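Local coordinates for protein reducing-end xylose-releasing exo-oligoxylanase Rex8A (Paenibacillus barcinonensis, PDB 6SUD) that hydrolyses xylooligosaccharides from their reducing ends, releasing xylose and so taking part in xylan breakdown, at residues A[21-26]-A[348-353]; A[47-52]-A[57-62]; A[92-97]-A[112-117]; A[324-329]-A[342-347]. The protein carries 1 engineered substitution. All blocks are in the same frame, centred on the assembly; numbering follows the deposited sequence.

How the interactions relate
Near the N terminus, the turn at 21-26 meets the end of helix 341-349. This is interaction 1, which closes a loop of more than 300 residues and contains the other three. Helix 25-41 then leads to strand 49-52, and interaction 2 closes the short hairpin with strand 56-59. Interaction 3 follows in series and joins helix 85-99 to the end of strand 113-114. It touches interaction 2, where Y58 packs beside Y94. Interaction 4 closes a short helix-to-helix loop late in the chain. It shares helix 341-349 with interaction 1, and the two touch. No loops cross. Interactions 3 and 4 lie on opposite sides of the chain's centre.

Interaction 1 (A[21-26]-A[348-353]); sequences SGYRED and FWNTPL
Y23 and W349 stack face to face. The Y23 ring lies against the five-membered ring of the indole, with centroids 3.8 Å apart and planes 21° from parallel. Y23 CE1 comes closest, 3.3 Å from both W349 NE1 and W349 CD1. Y23 CZ sits 3.5 Å from W349 CG, so the tyrosine reaches across the pyrrole part of the indole towards its root. The two side chains run in opposite directions and slide past each other. W349 CG is anti to the backbone N (chi1 178°), which carries the indole out from the helix end towards the tyrosine. At the margin, N350 lies near the Y23 hydroxyl.

The contact joins two helix boundaries of this largely helical glycosyl hydrolase family 8 enzyme. G22 ends helix 17-20 in a Schellman motif, with a positive phi of 118°. R24 is the N-cap of helix 25-41, so Y23 sits in the short link between two helices. On the other side, W349 belongs to the end of helix 341-349, and T351 N bonds back to F348 O at 2.9 Å.

Further out, F18 meets the W349 ring edge to face, and R31 makes a cation-pi contact with it. R31 also donates to W349 O. I28 of helix 25-41 touches both Y23 and W349. The pair lies at the protein surface, away from the xylose sites.

Interaction 2 (A[47-52]-A[57-62]); sequences RIYYPV and GYMLDT. With XYP (beta-D-xylopyranose), chain J.
One face of the Y58 ring carries Y50 CB, 3.9 Å from the ring centroid and 24° off the normal, a CH-pi contact. The two tyrosine rings are nearly parallel but slid apart, so they barely overlap. R47 NE lies over one face of Y50, towards the rim. V52 CG2 also touches Y58, 3.6 Å from its CD2. Y58 has CG between its backbone N and carbonyl carbon (chi1 62°), and this swings the ring across to the Y50 side. At the edge of the Y49 ring lies M59 SD, in a Met-aromatic contact. The M59 chain is bent, and its CE ends 3.6 Å from I48 CD1.

Strands 49-52 and 56-59 form an antiparallel beta hairpin. Y50 and Y58 lie on one face of it, Y49 and M59 on the other. Y50 and Y58 are a hydrogen-bonded pair, with Y50 N to Y58 O and Y58 N to Y50 O both 3.0 Å. Beyond it, L60 N donates to I48 O at 2.8 Å. R47 NE is held over Y50 by its bond to Y49 O, 2.7 Å long.

The chain then runs on to the xylose pocket. D61 OD2 accepts a bond from O2 of the sugar, 2.6 Å away. R68 and N64 also hold D61 OD2.

Interaction 3 (A[92-97]-A[112-117]); sequences WNYAYT and WHCKPD
Y94 points its ring edge at the chain around C114 and P116, with its hydroxyl leading. The sulfur of C114 lies near the ring plane, 5.1 Å from the centroid and 78° off the normal, a Cys sulfur-aromatic contact. Its nearest ring carbon is Y94 CE1, at 3.9 Å. P116 O also sits at the ring edge. Y94 OH donates to P116 O at 2.8 Å, approaching from above the carbonyl plane, 62° out of it. K115 O is near as well, but its angle is poor for a bond. The phenol tip is thus set among the sulfur and two backbone carbonyls, and the hydroxyl makes one hydrogen bond there, to P116 O.

An extended first torsion (chi1 -176°) carries the Y94 ring away from helix 85-99 towards C114. C114 SG is turned towards it, while the side chains of K115 and P116 start off the other way. V67 touches both Y94 and C114, and Y98 meets the Y94 ring edge to face.

The contact packs helix 85-99 against the end of the central strand of the three-stranded antiparallel sheet 67-68, 113-114 and 120-122. W112, at the start of the same segment, belongs to a xylose pocket of this family 8 hydrolase.

Interaction 4 (A[324-329]-A[342-347]); sequences GLLATN and DSFVKR
F344, N329 and L326 make the tight, buried part of this contact. N329 CB packs 3.6 Å from F344 CE1, and N329 O lies over one face of the ring. The N329 amide is turned steeply against the phenyl, with planes 70° apart. L326 CD1 comes in at the ring edge, 3.9 Å from F344 CD1. With chi1 at 171°, L326 extends its branched end to the facing helix, although its CB starts alongside it.

The helices are 322-331 and 341-349, consecutive in the chain and part of the (alpha/alpha)6 barrel fold of glycosyl hydrolase family 8. Over the contact their axes come within 9.5 Å, with a signed crossing angle of -137°. They therefore run roughly antiparallel but splayed.

The solvent side is at R347, which is partly exposed. Its aliphatic stem packs closely all the same: R347 CG is 3.7 Å from L326 CD1. A bend at chi2 (68°) turns the chain along L326. R347 NH1 ends 3.7 Å from L326 CD2, a van der Waals contact of the guanidinium with a methyl.

Helix 285-297 closes the buried side. Its F297 touches both N329 and F344, and its Q294 packs on F344 and donates from NE2 to N329 O.

Interaction 1 (A[21-26]-A[348-353])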
# COMPACT_ATOMS: atom_id res chain seq x y z
N SER A 21 24.05 -3.58 4.03
CA SER A 21 24.60 -3.70 2.67
C SER A 21 25.84 -2.83 2.47
O SER A 21 26.46 -2.93 1.39
CB SER A 21 23.50 -3.38 1.71
OG SER A 21 23.97 -3.29 0.38
N GLY A 22 26.19 -1.95 3.41
CA GLY A 22 27.47 -1.22 3.33
C GLY A 22 27.31 0.29 3.24
O GLY A 22 28.32 0.97 3.47
N TYR A 23 26.12 0.80 2.92
CA TYR A 23 25.90 2.26 2.78
C TYR A 23 26.05 2.93 4.15
O TYR A 23 25.73 2.29 5.17
CB TYR A 23 24.56 2.55 2.11
CG TYR A 23 24.47 1.94 0.74
CD1 TYR A 23 25.17 2.49 -0.32
CD2 TYR A 23 23.75 0.78 0.52
CE1 TYR A 23 25.12 1.92 -1.59
CE2 TYR A 23 23.68 0.21 -0.74
CZ TYR A 23 24.38 0.77 -1.80
OH TYR A 23 24.33 0.19 -3.03
N ARG A 24 26.54 4.17 4.16
CA ARG A 24 26.81 4.91 5.41
C ARG A 24 25.51 5.47 5.98
O ARG A 24 24.64 5.90 5.19
CB ARG A 24 27.78 6.06 5.15
CG ARG A 24 29.13 5.61 4.64
CD ARG A 24 29.95 6.79 4.16
NE ARG A 24 30.53 7.54 5.27
CZ ARG A 24 31.12 8.73 5.17
NH1 ARG A 24 31.23 9.34 4.00
NH2 ARG A 24 31.62 9.32 6.25
N GLU A 25 25.40 5.50 7.31
CA GLU A 25 24.20 6.03 8.01
C GLU A 25 23.87 7.43 7.49
O GLU A 25 22.68 7.67 7.21
CB GLU A 25 24.41 6.04 9.52
CG GLU A 25 23.71 4.89 10.22
CD GLU A 25 23.76 5.00 11.73
OE1 GLU A 25 24.61 4.31 12.33
OE2 GLU A 25 22.97 5.78 12.31
N ASP A 26 24.87 8.30 7.35
CA ASP A 26 24.66 9.71 6.90
C ASP A 26 24.12 9.74 5.46
O ASP A 26 23.16 10.52 5.23
CB ASP A 26 25.91 10.57 7.08
CG ASP A 26 27.15 10.14 6.31
OD1 ASP A 26 27.02 9.36 5.35
OD2 ASP A 26 28.25 10.59 6.68
N PHE A 348 18.36 -1.12 -6.39
CA PHE A 348 17.36 -0.09 -6.02
C PHE A 348 18.06 1.22 -5.65
O PHE A 348 17.65 2.30 -6.13
CB PHE A 348 16.48 -0.58 -4.87
CG PHE A 348 15.47 0.45 -4.47
CD1 PHE A 348 14.36 0.69 -5.27
CD2 PHE A 348 15.67 1.25 -3.35
CE1 PHE A 348 13.45 1.67 -4.93
CE2 PHE A 348 14.76 2.24 -3.03
CZ PHE A 348 13.65 2.44 -3.81
N TRP A 349 19.10 1.13 -4.81
CA TRP A 349 19.90 2.30 -4.36
C TRP A 349 20.36 3.09 -5.58
O TRP A 349 20.35 4.34 -5.54
CB TRP A 349 21.09 1.85 -3.49
CG TRP A 349 21.96 2.98 -3.05
CD1 TRP A 349 23.05 3.47 -3.71
CD2 TRP A 349 21.80 3.81 -1.88
NE1 TRP A 349 23.60 4.52 -3.02
CE2 TRP A 349 22.86 4.74 -1.89
CE3 TRP A 349 20.90 3.83 -0.81
CZ2 TRP A 349 23.01 5.71 -0.90
CZ3 TRP A 349 21.05 4.78 0.18
CH2 TRP A 349 22.09 5.71 0.13
N ASN A 350 20.74 2.39 -6.65
CA ASN A 350 21.36 2.99 -7.86
C ASN A 350 20.27 3.40 -8.86
O ASN A 350 20.63 3.96 -9.91
CB ASN A 350 22.42 2.05 -8.42
CG ASN A 350 23.59 1.89 -7.47
OD1 ASN A 350 23.90 0.78 -7.04
ND2 ASN A 350 24.20 2.99 -7.10
N THR A 351 18.99 3.20 -8.53
CA THR A 351 17.83 3.57 -9.39
C THR A 351 17.27 4.90 -8.91
O THR A 351 16.97 5.05 -7.73
CB THR A 351 16.78 2.45 -9.39
OG1 THR A 351 17.37 1.26 -9.90
CG2 THR A 351 15.54 2.80 -10.20
N PRO A 352 17.12 5.92 -9.80
CA PRO A 352 16.49 7.18 -9.43
C PRO A 352 14.96 7.13 -9.54
O PRO A 352 14.41 6.22 -10.14
CB PRO A 352 17.10 8.15 -10.45
CG PRO A 352 17.22 7.31 -11.71
CD PRO A 352 17.54 5.92 -11.21
N LEU A 353 14.30 8.12 -8.95
CA LEU A 353 12.84 8.33 -9.12
C LEU A 353 12.52 8.37 -10.61
O LEU A 353 13.32 8.91 -11.41
CB LEU A 353 12.44 9.65 -8.46
CG LEU A 353 12.33 9.60 -6.94
CD1 LEU A 353 12.26 11.01 -6.38
CD2 LEU A 353 11.14 8.77 -6.50

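Interaction 2 (A[47-52]-A[57-62])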
# COMPACT_ATOMS: atom_id res chain seq x y z
N ARG A 47 7.68 15.77 -9.18
CA ARG A 47 6.79 15.85 -7.99
C ARG A 47 5.45 15.18 -8.29
O ARG A 47 5.03 15.17 -9.45
CB ARG A 47 6.48 17.27 -7.54
CG ARG A 47 5.44 17.99 -8.39
CD ARG A 47 5.47 19.46 -8.09
NE ARG A 47 4.99 19.70 -6.74
CZ ARG A 47 5.23 20.79 -6.02
NH1 ARG A 47 4.74 20.88 -4.80
NH2 ARG A 47 5.98 21.77 -6.50
N ILE A 48 4.81 14.66 -7.25
CA ILE A 48 3.44 14.09 -7.37
C ILE A 48 2.50 14.76 -6.36
O ILE A 48 1.31 14.43 -6.41
CB ILE A 48 3.47 12.56 -7.22
CG1 ILE A 48 3.98 12.13 -5.85
CG2 ILE A 48 4.27 11.93 -8.36
CD1 ILE A 48 3.93 10.64 -5.60
N TYR A 49 3.02 15.67 -5.54
CA TYR A 49 2.25 16.40 -4.50
C TYR A 49 2.07 17.87 -4.90
O TYR A 49 3.02 18.49 -5.39
CB TYR A 49 2.94 16.28 -3.14
CG TYR A 49 2.35 17.17 -2.08
CD1 TYR A 49 1.14 16.87 -1.46
CD2 TYR A 49 2.99 18.33 -1.69
CE1 TYR A 49 0.61 17.68 -0.47
CE2 TYR A 49 2.47 19.16 -0.71
CZ TYR A 49 1.28 18.83 -0.10
OH TYR A 49 0.79 19.67 0.86
N TYR A 50 0.86 18.39 -4.68
CA TYR A 50 0.42 19.75 -5.07
C TYR A 50 -0.40 20.38 -3.96
O TYR A 50 -1.51 19.91 -3.66
CB TYR A 50 -0.36 19.70 -6.38
CG TYR A 50 0.46 19.17 -7.52
CD1 TYR A 50 0.55 17.81 -7.75
CD2 TYR A 50 1.23 20.02 -8.31
CE1 TYR A 50 1.34 17.30 -8.77
CE2 TYR A 50 2.00 19.53 -9.35
CZ TYR A 50 2.05 18.16 -9.58
OH TYR A 50 2.82 17.65 -10.59
N PRO A 51 0.11 21.47 -3.34
CA PRO A 51 -0.64 22.20 -2.33
C PRO A 51 -1.86 22.89 -2.94
O PRO A 51 -1.80 23.26 -4.08
CB PRO A 51 0.30 23.29 -1.78
CG PRO A 51 1.63 23.09 -2.47
CD PRO A 51 1.46 22.03 -3.55
N VAL A 52 -2.94 23.03 -2.17
CA VAL A 52 -4.12 23.82 -2.61
C VAL A 52 -4.53 24.78 -1.50
O VAL A 52 -4.78 24.30 -0.36
CB VAL A 52 -5.32 22.96 -3.05
CG1 VAL A 52 -6.36 23.85 -3.74
CG2 VAL A 52 -4.91 21.81 -3.95
N GLY A 57 -4.24 19.75 -0.08
CA GLY A 57 -3.22 19.26 -1.01
C GLY A 57 -3.65 17.92 -1.56
O GLY A 57 -4.47 17.27 -0.91
N TYR A 58 -3.13 17.54 -2.72
CA TYR A 58 -3.49 16.25 -3.35
C TYR A 58 -2.23 15.59 -3.94
O TYR A 58 -1.24 16.27 -4.26
CB TYR A 58 -4.61 16.43 -4.38
CG TYR A 58 -4.28 17.34 -5.53
CD1 TYR A 58 -3.55 16.88 -6.61
CD2 TYR A 58 -4.74 18.65 -5.57
CE1 TYR A 58 -3.24 17.70 -7.69
CE2 TYR A 58 -4.44 19.49 -6.63
CZ TYR A 58 -3.70 19.01 -7.70
OH TYR A 58 -3.40 19.82 -8.77
N MET A 59 -2.29 14.26 -4.02
CA MET A 59 -1.32 13.38 -4.70
C MET A 59 -1.91 13.13 -6.09
O MET A 59 -3.07 12.67 -6.14
CB MET A 59 -1.21 12.07 -3.90
CG MET A 59 -0.70 12.25 -2.48
SD MET A 59 1.02 12.90 -2.40
CE MET A 59 1.91 11.38 -2.74
N LEU A 60 -1.22 13.50 -7.18
CA LEU A 60 -1.74 13.42 -8.57
C LEU A 60 -1.35 12.08 -9.20
O LEU A 60 -0.15 11.79 -9.27
CB LEU A 60 -1.15 14.57 -9.40
CG LEU A 60 -1.76 14.75 -10.80
CD1 LEU A 60 -3.25 15.03 -10.75
CD2 LEU A 60 -1.03 15.85 -11.57
N ASP A 61 -2.33 11.30 -9.65
CA ASP A 61 -2.03 10.20 -10.61
C ASP A 61 -1.74 10.89 -11.95
O ASP A 61 -2.69 11.29 -12.64
CB ASP A 61 -3.12 9.13 -10.65
CG ASP A 61 -2.83 8.00 -11.63
OD1 ASP A 61 -1.97 8.17 -12.53
OD2 ASP A 61 -3.46 6.94 -11.49
N THR A 62 -0.45 11.09 -12.23
CA THR A 62 0.05 11.87 -13.39
C THR A 62 -0.37 11.19 -14.68
O THR A 62 -0.63 11.90 -15.68
CB THR A 62 1.57 12.03 -13.33
OG1 THR A 62 2.15 10.72 -13.27
CG2 THR A 62 2.05 12.82 -12.14
O1 XYP J . -1.14 3.02 -13.67
C1 XYP J . -1.44 2.52 -12.36
C2 XYP J . -2.44 3.47 -11.71
C3 XYP J . -2.72 2.98 -10.32
C4 XYP J . -3.31 1.59 -10.39
C5 XYP J . -2.40 0.65 -11.17
O2 XYP J . -1.97 4.83 -11.62
O3 XYP J . -3.63 3.87 -9.67
O4 XYP J . -3.48 1.15 -9.03
O5 XYP J . -2.06 1.22 -12.45

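Interaction 3 (A[92-97]-A[112-117])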
# COMPACT_ATOMS: atom_id res chain seq x y z
N TRP A 92 -5.16 14.97 4.21
CA TRP A 92 -6.35 14.47 4.94
C TRP A 92 -7.52 15.43 4.74
O TRP A 92 -8.66 14.95 4.49
CB TRP A 92 -6.05 14.22 6.42
CG TRP A 92 -7.27 13.84 7.20
CD1 TRP A 92 -7.75 14.46 8.32
CD2 TRP A 92 -8.20 12.79 6.89
NE1 TRP A 92 -8.90 13.84 8.74
CE2 TRP A 92 -9.21 12.83 7.88
CE3 TRP A 92 -8.29 11.82 5.87
CZ2 TRP A 92 -10.28 11.93 7.90
CZ3 TRP A 92 -9.35 10.94 5.89
CH2 TRP A 92 -10.33 11.00 6.88
N ASN A 93 -7.27 16.73 4.84
CA ASN A 93 -8.33 17.76 4.72
C ASN A 93 -8.97 17.66 3.33
O ASN A 93 -10.21 17.69 3.25
CB ASN A 93 -7.81 19.16 5.04
CG ASN A 93 -8.94 20.13 5.30
OD1 ASN A 93 -10.06 19.73 5.64
ND2 ASN A 93 -8.64 21.41 5.16
N TYR A 94 -8.14 17.53 2.28
CA TYR A 94 -8.62 17.30 0.89
C TYR A 94 -9.52 16.05 0.84
O TYR A 94 -10.66 16.18 0.35
CB TYR A 94 -7.43 17.24 -0.08
CG TYR A 94 -7.81 17.12 -1.53
CD1 TYR A 94 -8.26 15.92 -2.07
CD2 TYR A 94 -7.72 18.21 -2.38
CE1 TYR A 94 -8.60 15.82 -3.41
CE2 TYR A 94 -8.04 18.12 -3.72
CZ TYR A 94 -8.49 16.92 -4.24
OH TYR A 94 -8.82 16.85 -5.56
N ALA A 95 -9.06 14.90 1.33
CA ALA A 95 -9.82 13.62 1.31
C ALA A 95 -11.13 13.81 2.08
O ALA A 95 -12.19 13.40 1.58
CB ALA A 95 -9.00 12.49 1.91
N TYR A 96 -11.05 14.40 3.27
CA TYR A 96 -12.20 14.62 4.19
C TYR A 96 -13.24 15.51 3.48
O TYR A 96 -14.45 15.18 3.48
CB TYR A 96 -11.73 15.23 5.51
CG TYR A 96 -12.84 15.75 6.37
CD1 TYR A 96 -13.64 14.89 7.11
CD2 TYR A 96 -13.12 17.11 6.43
CE1 TYR A 96 -14.67 15.37 7.90
CE2 TYR A 96 -14.14 17.60 7.23
CZ TYR A 96 -14.92 16.73 7.97
OH TYR A 96 -15.94 17.20 8.74
N THR A 97 -12.77 16.60 2.88
CA THR A 97 -13.62 17.67 2.29
C THR A 97 -14.25 17.21 0.96
O THR A 97 -15.45 17.46 0.77
CB THR A 97 -12.80 18.96 2.11
OG1 THR A 97 -12.42 19.41 3.42
CG2 THR A 97 -13.57 20.05 1.40
N TRP A 112 -13.46 6.83 -5.11
CA TRP A 112 -12.11 6.27 -5.38
C TRP A 112 -11.28 7.28 -6.19
O TRP A 112 -10.06 7.22 -6.12
CB TRP A 112 -12.15 4.89 -6.05
CG TRP A 112 -12.49 4.85 -7.51
CD1 TRP A 112 -13.74 4.73 -8.04
CD2 TRP A 112 -11.58 4.82 -8.62
NE1 TRP A 112 -13.67 4.66 -9.41
CE2 TRP A 112 -12.36 4.72 -9.79
CE3 TRP A 112 -10.19 4.91 -8.75
CZ2 TRP A 112 -11.80 4.69 -11.07
CZ3 TRP A 112 -9.63 4.88 -10.01
CH2 TRP A 112 -10.43 4.75 -11.15
N HIS A 113 -11.91 8.18 -6.93
CA HIS A 113 -11.14 9.19 -7.70
C HIS A 113 -11.97 10.45 -7.93
O HIS A 113 -13.20 10.37 -7.93
CB HIS A 113 -10.54 8.58 -8.98
CG HIS A 113 -11.47 8.44 -10.14
ND1 HIS A 113 -11.05 8.63 -11.44
CD2 HIS A 113 -12.76 8.08 -10.22
CE1 HIS A 113 -12.06 8.45 -12.26
NE2 HIS A 113 -13.12 8.07 -11.54
N CYS A 114 -11.29 11.57 -8.10
CA CYS A 114 -11.91 12.89 -8.37
C CYS A 114 -10.97 13.69 -9.26
O CYS A 114 -9.78 13.32 -9.41
CB CYS A 114 -12.23 13.64 -7.08
SG CYS A 114 -10.80 14.03 -6.05
N LYS A 115 -11.49 14.76 -9.86
CA LYS A 115 -10.65 15.73 -10.59
C LYS A 115 -9.77 16.43 -9.57
O LYS A 115 -10.14 16.52 -8.41
CB LYS A 115 -11.52 16.75 -11.32
CG LYS A 115 -12.41 16.16 -12.40
CD LYS A 115 -13.26 17.20 -13.06
CE LYS A 115 -12.47 18.12 -13.96
NZ LYS A 115 -13.32 19.19 -14.52
N PRO A 116 -8.59 16.97 -9.96
CA PRO A 116 -7.76 17.71 -9.02
C PRO A 116 -8.48 18.85 -8.28
O PRO A 116 -8.12 19.11 -7.14
CB PRO A 116 -6.61 18.23 -9.91
CG PRO A 116 -6.56 17.26 -11.07
CD PRO A 116 -7.99 16.84 -11.30
N ASP A 117 -9.53 19.44 -8.88
CA ASP A 117 -10.34 20.54 -8.28
C ASP A 117 -11.33 19.98 -7.24
O ASP A 117 -11.97 20.80 -6.55
CB ASP A 117 -11.04 21.37 -9.36
CG ASP A 117 -12.34 20.79 -9.92
OD1 ASP A 117 -12.60 19.59 -9.70
OD2 ASP A 117 -13.08 21.57 -10.57

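Interaction 4 (A[324-329]-A[342-347])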
# COMPACT_ATOMS: atom_id res chain seq x y z
N GLY A 324 8.40 0.74 -10.27
CA GLY A 324 7.51 0.22 -9.22
C GLY A 324 7.76 -1.26 -8.95
O GLY A 324 7.93 -1.65 -7.76
N LEU A 325 7.84 -2.06 -10.00
CA LEU A 325 8.14 -3.50 -9.88
C LEU A 325 9.52 -3.69 -9.24
O LEU A 325 9.62 -4.47 -8.28
CB LEU A 325 8.06 -4.16 -11.26
CG LEU A 325 8.44 -5.64 -11.28
CD1 LEU A 325 7.84 -6.42 -10.12
CD2 LEU A 325 8.03 -6.26 -12.60
N LEU A 326 10.57 -3.02 -9.73
CA LEU A 326 11.93 -3.12 -9.12
C LEU A 326 11.83 -2.78 -7.63
O LEU A 326 12.42 -3.51 -6.83
CB LEU A 326 12.92 -2.19 -9.81
CG LEU A 326 14.27 -2.10 -9.09
CD1 LEU A 326 14.95 -3.46 -9.08
CD2 LEU A 326 15.16 -1.04 -9.70
N ALA A 327 11.11 -1.72 -7.27
CA ALA A 327 10.95 -1.26 -5.87
C ALA A 327 10.35 -2.38 -5.00
O ALA A 327 10.91 -2.63 -3.93
CB ALA A 327 10.12 -0.00 -5.83
N THR A 328 9.28 -3.03 -5.44
CA THR A 328 8.58 -4.07 -4.63
C THR A 328 9.50 -5.28 -4.51
O THR A 328 9.56 -5.88 -3.42
CB THR A 328 7.19 -4.40 -5.18
OG1 THR A 328 7.25 -4.98 -6.49
CG2 THR A 328 6.31 -3.17 -5.22
N ASN A 329 10.21 -5.61 -5.58
CA ASN A 329 11.18 -6.74 -5.61
C ASN A 329 12.30 -6.47 -4.60
O ASN A 329 12.73 -7.41 -3.93
CB ASN A 329 11.76 -6.97 -7.01
CG ASN A 329 10.76 -7.56 -7.99
OD1 ASN A 329 9.79 -8.21 -7.59
ND2 ASN A 329 11.01 -7.38 -9.28
N ASP A 342 20.73 -9.09 -1.57
CA ASP A 342 21.74 -8.01 -1.45
C ASP A 342 21.81 -7.26 -2.79
O ASP A 342 21.85 -6.02 -2.78
CB ASP A 342 23.08 -8.56 -0.95
CG ASP A 342 23.11 -8.99 0.50
OD1 ASP A 342 22.14 -8.68 1.22
OD2 ASP A 342 24.12 -9.61 0.92
N SER A 343 21.74 -7.97 -3.91
CA SER A 343 21.85 -7.32 -5.24
C SER A 343 20.61 -6.48 -5.56
O SER A 343 20.79 -5.43 -6.19
CB SER A 343 22.23 -8.29 -6.32
OG SER A 343 21.41 -9.43 -6.27
N PHE A 344 19.40 -6.84 -5.11
CA PHE A 344 18.19 -6.01 -5.37
C PHE A 344 18.25 -4.70 -4.56
O PHE A 344 17.74 -3.67 -5.03
CB PHE A 344 16.89 -6.73 -5.02
CG PHE A 344 16.30 -7.49 -6.17
CD1 PHE A 344 15.59 -6.85 -7.17
CD2 PHE A 344 16.48 -8.86 -6.27
CE1 PHE A 344 15.06 -7.55 -8.23
CE2 PHE A 344 15.95 -9.57 -7.34
CZ PHE A 344 15.23 -8.91 -8.32
N VAL A 345 18.80 -4.78 -3.35
CA VAL A 345 18.99 -3.61 -2.46
C VAL A 345 19.93 -2.63 -3.17
O VAL A 345 19.63 -1.42 -3.19
CB VAL A 345 19.55 -4.01 -1.08
CG1 VAL A 345 19.98 -2.81 -0.26
CG2 VAL A 345 18.57 -4.84 -0.28
N LYS A 346 21.03 -3.14 -3.72
CA LYS A 346 22.04 -2.31 -4.43
C LYS A 346 21.42 -1.76 -5.72
O LYS A 346 21.64 -0.56 -6.00
CB LYS A 346 23.29 -3.13 -4.74
CG LYS A 346 24.37 -2.39 -5.53
CD LYS A 346 25.57 -3.26 -5.84
CE LYS A 346 26.88 -2.66 -5.38
NZ LYS A 346 27.45 -1.75 -6.39
N ARG A 347 20.70 -2.59 -6.48
CA ARG A 347 20.08 -2.17 -7.76
C ARG A 347 19.13 -1.01 -7.47
O ARG A 347 19.11 -0.04 -8.23
CB ARG A 347 19.36 -3.34 -8.42
CG ARG A 347 18.59 -2.98 -9.68
CD ARG A 347 19.50 -2.59 -10.82
NE ARG A 347 18.85 -2.65 -12.13
CZ ARG A 347 18.13 -1.67 -12.68
NH1 ARG A 347 17.92 -0.52 -12.04
NH2 ARG A 347 17.59 -1.85 -13.87